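Local coordinates for protein ribonuclease S-F11 (PDB 1IOO) that cleaves RNA as a secreted stylar glycoprotein of the RNase T2 family, associated with gametophytic self-incompatibility in a flowering tobacco, at residues Asp62-Leu70 / Arg78-Gln87. Residues are numbered along the deposited sequence; the frame is centred on the assembly and turned at random.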
loop_
_atom_site.group_PDB
_atom_site.type_symbol
_atom_site.label_atom_id
_atom_site.label_comp_id
_atom_site.label_asym_id
_atom_site.label_seq_id
_atom_site.Cartn_x
_atom_site.Cartn_y
_atom_site.Cartn_z
ATOM N N ASP A 62 13.156 -9.037 -5.118
ATOM C CA ASP A 62 12.208 -8.026 -5.567
ATOM C C ASP A 62 11.259 -7.625 -4.447
ATOM O O ASP A 62 11.005 -6.439 -4.232
ATOM C CB ASP A 62 11.386 -8.523 -6.764
ATOM C CG ASP A 62 12.189 -8.580 -8.056
ATOM O OD1 ASP A 62 13.235 -7.910 -8.151
ATOM O OD2 ASP A 62 11.756 -9.287 -8.989
ATOM N N LEU A 63 10.755 -8.614 -3.715
ATOM C CA LEU A 63 9.816 -8.342 -2.637
ATOM C C LEU A 63 10.488 -7.658 -1.458
ATOM O O LEU A 63 9.901 -6.774 -0.840
ATOM C CB LEU A 63 9.129 -9.631 -2.181
ATOM C CG LEU A 63 8.106 -10.169 -3.185
ATOM C CD1 LEU A 63 7.654 -11.558 -2.750
ATOM C CD2 LEU A 63 6.927 -9.205 -3.286
ATOM N N ASP A 64 11.716 -8.055 -1.139
ATOM C CA ASP A 64 12.400 -7.433 -0.012
ATOM C C ASP A 64 12.585 -5.941 -0.237
ATOM O O ASP A 64 12.616 -5.161 0.714
ATOM C CB ASP A 64 13.756 -8.074 0.264
ATOM C CG ASP A 64 14.400 -7.504 1.507
ATOM O OD1 ASP A 64 15.408 -6.775 1.393
ATOM O OD2 ASP A 64 13.875 -7.759 2.607
ATOM N N LYS A 65 12.712 -5.543 -1.500
ATOM C CA LYS A 65 12.878 -4.140 -1.822
ATOM C C LYS A 65 11.529 -3.422 -1.953
ATOM O O LYS A 65 11.266 -2.456 -1.243
ATOM C CB LYS A 65 13.661 -3.970 -3.130
ATOM C CG LYS A 65 13.773 -2.519 -3.583
ATOM C CD LYS A 65 14.477 -2.392 -4.929
ATOM C CE LYS A 65 14.507 -0.938 -5.374
ATOM N NZ LYS A 65 15.171 -0.760 -6.699
ATOM N N HIS A 66 10.668 -3.928 -2.829
ATOM C CA HIS A 66 9.401 -3.261 -3.136
ATOM C C HIS A 66 8.320 -3.489 -2.091
ATOM O O HIS A 66 7.406 -2.675 -1.967
ATOM C CB HIS A 66 8.921 -3.690 -4.516
ATOM C CG HIS A 66 9.844 -3.265 -5.611
ATOM N ND1 HIS A 66 10.649 -4.148 -6.302
ATOM C CD2 HIS A 66 10.138 -2.034 -6.088
ATOM C CE1 HIS A 66 11.398 -3.474 -7.157
ATOM N NE2 HIS A 66 11.109 -2.190 -7.047
ATOM N N TRP A 67 8.398 -4.607 -1.381
ATOM C CA TRP A 67 7.447 -4.927 -0.317
ATOM C C TRP A 67 8.208 -5.178 0.977
ATOM O O TRP A 67 7.941 -6.131 1.706
ATOM C CB TRP A 67 6.634 -6.176 -0.696
ATOM C CG TRP A 67 5.323 -6.351 0.056
ATOM C CD1 TRP A 67 5.068 -6.042 1.367
ATOM C CD2 TRP A 67 4.121 -6.941 -0.454
ATOM N NE1 TRP A 67 3.781 -6.408 1.701
ATOM C CE2 TRP A 67 3.180 -6.962 0.602
ATOM C CE3 TRP A 67 3.749 -7.458 -1.701
ATOM C CZ2 TRP A 67 1.889 -7.478 0.447
ATOM C CZ3 TRP A 67 2.467 -7.972 -1.856
ATOM C CH2 TRP A 67 1.553 -7.977 -0.786
ATOM N N MET A 68 9.169 -4.305 1.254
ATOM C CA MET A 68 10.010 -4.460 2.424
ATOM C C MET A 68 9.187 -4.626 3.689
ATOM O O MET A 68 8.267 -3.851 3.951
ATOM C CB MET A 68 10.949 -3.261 2.566
ATOM C CG MET A 68 12.086 -3.499 3.548
ATOM S SD MET A 68 13.252 -2.128 3.642
ATOM C CE MET A 68 14.078 -2.236 2.039
ATOM N N GLN A 69 9.504 -5.666 4.453
ATOM C CA GLN A 69 8.838 -5.916 5.724
ATOM C C GLN A 69 9.546 -5.114 6.811
ATOM O O GLN A 69 10.438 -5.609 7.496
ATOM C CB GLN A 69 8.858 -7.416 6.000
ATOM C CG GLN A 69 8.256 -8.217 4.840
ATOM C CD GLN A 69 8.500 -9.704 4.958
ATOM O OE1 GLN A 69 7.608 -10.468 5.329
ATOM N NE2 GLN A 69 9.719 -10.126 4.644
ATOM N N LEU A 70 9.140 -3.854 6.919
ATOM C CA LEU A 70 9.761 -2.856 7.786
ATOM C C LEU A 70 9.827 -3.240 9.263
ATOM O O LEU A 70 10.712 -2.768 9.971
ATOM C CB LEU A 70 9.011 -1.531 7.637
ATOM C CG LEU A 70 9.005 -0.957 6.216
ATOM C CD1 LEU A 70 8.077 0.248 6.160
ATOM C CD2 LEU A 70 10.422 -0.581 5.811
ATOM N N ARG A 78 13.564 -12.138 5.177
ATOM C CA ARG A 78 13.860 -12.898 3.966
ATOM C C ARG A 78 13.666 -14.398 4.162
ATOM O O ARG A 78 13.283 -15.107 3.232
ATOM C CB ARG A 78 15.301 -12.643 3.524
ATOM C CG ARG A 78 15.561 -11.258 2.949
ATOM C CD ARG A 78 17.034 -11.102 2.609
ATOM N NE ARG A 78 17.447 -12.056 1.587
ATOM C CZ ARG A 78 17.325 -11.850 0.279
ATOM N NH1 ARG A 78 16.813 -10.713 -0.172
ATOM N NH2 ARG A 78 17.697 -12.793 -0.580
ATOM N N THR A 79 13.922 -14.871 5.376
ATOM C CA THR A 79 13.836 -16.295 5.675
ATOM C C THR A 79 12.420 -16.746 6.036
ATOM O O THR A 79 11.891 -17.680 5.430
ATOM C CB THR A 79 14.777 -16.674 6.845
ATOM O OG1 THR A 79 16.124 -16.326 6.503
ATOM C CG2 THR A 79 14.710 -18.172 7.117
ATOM N N GLU A 80 11.802 -16.082 7.009
ATOM C CA GLU A 80 10.487 -16.506 7.486
ATOM C C GLU A 80 9.335 -15.752 6.822
ATOM O O GLU A 80 8.178 -16.157 6.951
ATOM C CB GLU A 80 10.422 -16.396 9.008
ATOM C CG GLU A 80 11.534 -17.166 9.722
ATOM C CD GLU A 80 11.715 -18.582 9.198
ATOM O OE1 GLU A 80 10.703 -19.262 8.940
ATOM O OE2 GLU A 80 12.874 -19.020 9.052
ATOM N N GLN A 81 9.641 -14.646 6.145
ATOM C CA GLN A 81 8.637 -13.887 5.380
ATOM C C GLN A 81 7.297 -13.761 6.137
ATOM O O GLN A 81 6.223 -14.013 5.583
ATOM C CB GLN A 81 8.452 -14.615 4.038
ATOM C CG GLN A 81 9.804 -14.800 3.326
ATOM C CD GLN A 81 9.772 -15.646 2.072
ATOM O OE1 GLN A 81 8.725 -15.870 1.466
ATOM N NE2 GLN A 81 10.947 -16.112 1.665
ATOM N N PRO A 82 7.338 -13.271 7.378
ATOM C CA PRO A 82 6.131 -13.129 8.197
ATOM C C PRO A 82 5.028 -12.227 7.650
ATOM O O PRO A 82 3.848 -12.576 7.719
ATOM C CB PRO A 82 6.682 -12.641 9.532
ATOM C CG PRO A 82 7.867 -11.830 9.126
ATOM C CD PRO A 82 8.507 -12.673 8.051
ATOM N N SER A 83 5.393 -11.065 7.122
ATOM C CA SER A 83 4.387 -10.133 6.636
ATOM C C SER A 83 3.802 -10.565 5.306
ATOM O O SER A 83 2.600 -10.429 5.088
ATOM C CB SER A 83 4.951 -8.719 6.554
ATOM O OG SER A 83 5.319 -8.295 7.852
ATOM N N TRP A 84 4.643 -11.072 4.409
ATOM C CA TRP A 84 4.140 -11.546 3.131
ATOM C C TRP A 84 3.171 -12.699 3.343
ATOM O O TRP A 84 2.118 -12.759 2.707
ATOM C CB TRP A 84 5.287 -11.979 2.213
ATOM C CG TRP A 84 6.241 -10.863 1.928
ATOM C CD1 TRP A 84 5.950 -9.520 1.904
ATOM C CD2 TRP A 84 7.650 -10.973 1.673
ATOM N NE1 TRP A 84 7.095 -8.797 1.666
ATOM C CE2 TRP A 84 8.148 -9.658 1.520
ATOM C CE3 TRP A 84 8.541 -12.051 1.564
ATOM C CZ2 TRP A 84 9.499 -9.390 1.267
ATOM C CZ3 TRP A 84 9.892 -11.783 1.312
ATOM C CH2 TRP A 84 10.351 -10.461 1.167
ATOM N N LYS A 85 3.520 -13.603 4.256
ATOM C CA LYS A 85 2.655 -14.735 4.558
ATOM C C LYS A 85 1.322 -14.264 5.134
ATOM O O LYS A 85 0.261 -14.712 4.709
ATOM C CB LYS A 85 3.315 -15.693 5.561
ATOM C CG LYS A 85 2.409 -16.883 5.903
ATOM C CD LYS A 85 2.905 -17.697 7.092
ATOM C CE LYS A 85 4.179 -18.439 6.788
ATOM N NZ LYS A 85 4.489 -19.367 7.914
ATOM N N TYR A 86 1.380 -13.354 6.097
ATOM C CA TYR A 86 0.165 -12.847 6.721
ATOM C C TYR A 86 -0.743 -12.179 5.695
ATOM O O TYR A 86 -1.950 -12.432 5.655
ATOM C CB TYR A 86 0.512 -11.841 7.819
ATOM C CG TYR A 86 -0.688 -11.321 8.566
ATOM C CD1 TYR A 86 -1.533 -12.192 9.257
ATOM C CD2 TYR A 86 -0.973 -9.961 8.604
ATOM C CE1 TYR A 86 -2.631 -11.715 9.971
ATOM C CE2 TYR A 86 -2.068 -9.471 9.317
ATOM C CZ TYR A 86 -2.889 -10.353 9.998
ATOM O OH TYR A 86 -3.953 -9.875 10.732
ATOM N N GLN A 87 -0.156 -11.337 4.852
ATOM C CA GLN A 87 -0.920 -10.622 3.839
ATOM C C GLN A 87 -1.532 -11.579 2.825
ATOM O O GLN A 87 -2.650 -11.365 2.358
ATOM C CB GLN A 87 -0.029 -9.593 3.130
ATOM C CG GLN A 87 0.370 -8.420 4.029
ATOM C CD GLN A 87 -0.817 -7.562 4.457
ATOM O OE1 GLN A 87 -0.856 -7.060 5.579
ATOM N NE2 GLN A 87 -1.776 -7.376 3.559
HETATM O O HOH W 1 17.385 -8.227 0.328
#
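The side-chain oxygen of Gln69 accepts two backbone N-H groups from the first turn of helix 82-92: OE1 lies 2.9 Å from Ser83 N, in the more bent bond, and 3.2 Å from Trp84 N, in a straighter one (158°). These bonds tie the first turn of helix 82-92 to the loop that follows helix 57-66 in the RNase T2 fold, where Gln69 is the centre of an inverse gamma turn. With CG beside its own backbone N (chi1 -54°) and the chain extended beyond, Gln69 carries its amide flat over the Trp84 indole, the two planes only 8° apart, while NE2 is held by the carbonyl of Gly77. On the opposite face of the Trp84 indole, Leu63 CB makes a CH-pi contact 3.8 Å from the centroid of the six-membered ring, so the indole is clamped between an amide and an aliphatic carbon. Trp84 NE1 donates, in the ring plane, to Trp67 O at 2.8 Å, satisfying a carbonyl just past the end of helix 57-66. The same edge of Trp84 points at the face of Trp67 in a T-shaped pair. A leucine in place of Trp84 would probably leave Trp67 O without this donor and open a gap between Leu63 and the Gln69 amide. Trp67 in turn rests on Phe105 and Ala108 of helix 101-113, and its CZ2 touches Gln87 CB at 3.9 Å. Gln87, probably an active-site residue, lies close to the catalytic His91, and Gln69 probably contributes to RNA phosphate binding. Asp64, salt-bridged through OD2 to Arg23, packs that oxygen 3.9 Å from Arg78 CG, but the charged ends stay beyond salt-bridge distance: one water donates to Asp64 OD1 at 2.7 Å and weakly accepts from Arg78 NH1, which also bonds Asn61 OD1.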